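Local coordinates for protein TlmII (Streptoalloteichus hindustanus, PDB 4HVM) that takes part in tallysomycin biosynthesis as a condensation-domain protein of the nonribosomal peptide synthetase type, and may bind phosphopantetheine, at residues Val122-Val127 against Leu136-His141. Numbering follows the deposited sequence.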
# COMPACT_ATOMS: atom_id res chain seq x y z
N VAL A 122 -6.60 3.86 -14.59
CA VAL A 122 -5.85 2.61 -14.57
C VAL A 122 -5.21 2.38 -15.93
O VAL A 122 -5.90 2.04 -16.90
CB VAL A 122 -6.74 1.41 -14.22
CG1 VAL A 122 -5.95 0.11 -14.35
CG2 VAL A 122 -7.30 1.56 -12.82
N ARG A 123 -3.90 2.59 -16.01
CA ARG A 123 -3.18 2.45 -17.27
C ARG A 123 -2.34 1.17 -17.28
O ARG A 123 -1.57 0.91 -16.36
CB ARG A 123 -2.28 3.66 -17.50
CG ARG A 123 -3.05 4.96 -17.71
CD ARG A 123 -2.16 6.18 -17.57
NE ARG A 123 -2.74 7.15 -16.64
CZ ARG A 123 -2.07 7.71 -15.64
NH1 ARG A 123 -0.79 7.43 -15.44
NH2 ARG A 123 -2.69 8.58 -14.84
N LEU A 124 -2.51 0.36 -18.32
CA LEU A 124 -1.71 -0.84 -18.48
C LEU A 124 -0.58 -0.57 -19.47
O LEU A 124 -0.83 -0.10 -20.58
CB LEU A 124 -2.57 -2.02 -18.96
CG LEU A 124 -3.65 -2.49 -18.01
CD1 LEU A 124 -4.36 -3.72 -18.55
CD2 LEU A 124 -3.06 -2.77 -16.63
N HIS A 125 0.65 -0.84 -19.05
CA HIS A 125 1.81 -0.64 -19.92
C HIS A 125 2.34 -1.98 -20.44
O HIS A 125 2.56 -2.91 -19.67
CB HIS A 125 2.91 0.12 -19.18
CG HIS A 125 2.56 1.55 -18.88
ND1 HIS A 125 3.01 2.60 -19.64
CD2 HIS A 125 1.80 2.09 -17.90
CE1 HIS A 125 2.54 3.74 -19.15
NE2 HIS A 125 1.81 3.45 -18.09
N LEU A 126 2.54 -2.06 -21.75
CA LEU A 126 3.16 -3.23 -22.36
C LEU A 126 4.54 -2.81 -22.89
O LEU A 126 4.66 -2.27 -23.99
CB LEU A 126 2.29 -3.77 -23.50
CG LEU A 126 2.50 -5.21 -23.97
CD1 LEU A 126 1.23 -5.73 -24.62
CD2 LEU A 126 3.67 -5.32 -24.93
N VAL A 127 5.57 -3.04 -22.08
CA VAL A 127 6.91 -2.56 -22.41
C VAL A 127 7.82 -3.72 -22.79
O VAL A 127 8.07 -4.61 -21.99
CB VAL A 127 7.54 -1.81 -21.22
CG1 VAL A 127 8.77 -1.05 -21.67
CG2 VAL A 127 6.53 -0.86 -20.59
N LEU A 136 4.83 -6.14 -18.23
CA LEU A 136 3.44 -5.71 -18.15
C LEU A 136 3.27 -4.91 -16.86
O LEU A 136 3.32 -5.48 -15.77
CB LEU A 136 2.49 -6.90 -18.14
CG LEU A 136 1.00 -6.57 -18.04
CD1 LEU A 136 0.43 -6.08 -19.37
CD2 LEU A 136 0.23 -7.76 -17.51
N GLY A 137 3.08 -3.61 -16.99
CA GLY A 137 2.97 -2.76 -15.82
C GLY A 137 1.61 -2.11 -15.66
O GLY A 137 0.89 -1.93 -16.64
N VAL A 138 1.26 -1.77 -14.43
CA VAL A 138 0.01 -1.07 -14.16
C VAL A 138 0.28 0.20 -13.36
O VAL A 138 1.04 0.20 -12.39
CB VAL A 138 -1.01 -1.97 -13.41
CG1 VAL A 138 -0.43 -2.50 -12.11
CG2 VAL A 138 -2.30 -1.22 -13.16
N VAL A 139 -0.33 1.29 -13.80
CA VAL A 139 -0.25 2.56 -13.09
C VAL A 139 -1.66 2.98 -12.71
O VAL A 139 -2.45 3.37 -13.58
CB VAL A 139 0.39 3.65 -13.96
CG1 VAL A 139 0.46 4.96 -13.19
CG2 VAL A 139 1.78 3.22 -14.40
N ALA A 140 -1.99 2.91 -11.43
CA ALA A 140 -3.39 3.05 -11.02
C ALA A 140 -3.64 3.99 -9.85
O ALA A 140 -2.83 4.11 -8.94
CB ALA A 140 -3.98 1.68 -10.73
N HIS A 141 -4.79 4.64 -9.90
CA HIS A 141 -5.28 5.47 -8.81
C HIS A 141 -5.64 4.56 -7.64
O HIS A 141 -6.26 3.51 -7.84
CB HIS A 141 -6.51 6.25 -9.28
CG HIS A 141 -6.87 7.41 -8.42
ND1 HIS A 141 -7.42 7.27 -7.16
CD2 HIS A 141 -6.77 8.75 -8.64
CE1 HIS A 141 -7.64 8.47 -6.64
NE2 HIS A 141 -7.25 9.38 -7.52
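Arg123 and Val139 face each other as a hydrogen-bonded pair of an antiparallel β-hairpin whose strands, 122-127 and 136-141, lie side by side in the mixed sheet of the condensation domain. Arg123 N gives a nearly straight bond to Val139 O (2.9 Å), and Val139 N returns one to Arg123 O. Two residues along, His125 and Gly137 repeat the exchange, His125 N reaching Gly137 O at 2.7 Å.

The tighter side packing is on the face of Arg123, His125 and Val139, where one valine serves two polar neighbours; the opposite strand hides more of Val139 than of any other residue here, and His125 comes next. Val139 CG1, anti to the backbone N (chi1 180°), meets Arg123 NH1 at 3.6 Å, while Val139 CG2 lies 3.7 Å from His125 CD2. Branching at CB suits valine to this place, since each methyl covers one neighbour. Gly137 brings no side chain to this face; its carbonyl oxygen lies near the plane of the His125 ring, at the edge.

The other face is more lightly met across the hairpin, less of Leu124, Val138 and Ala140 being hidden, and the side chains meet each other through carbon alone. Val138 CG2 touches Leu124 CD2 at 3.9 Å and Val122 CG1 at 4.1 Å, and the small Ala140 leaves its CB against Val122 CG2. This side is not open to solvent: helix 49-62 covers Leu124 and helix 147-161 covers Leu136 and Val138.

Both polar ends converge on Asp109 of helix 98-110, whose OD2 forms a salt bridge with Arg123 NH1 and is hydrogen-bonded to His125 NE2. The carboxylate thus ties helix to sheet and probably offsets the buried arginine charge, and Val139 may help to shield it.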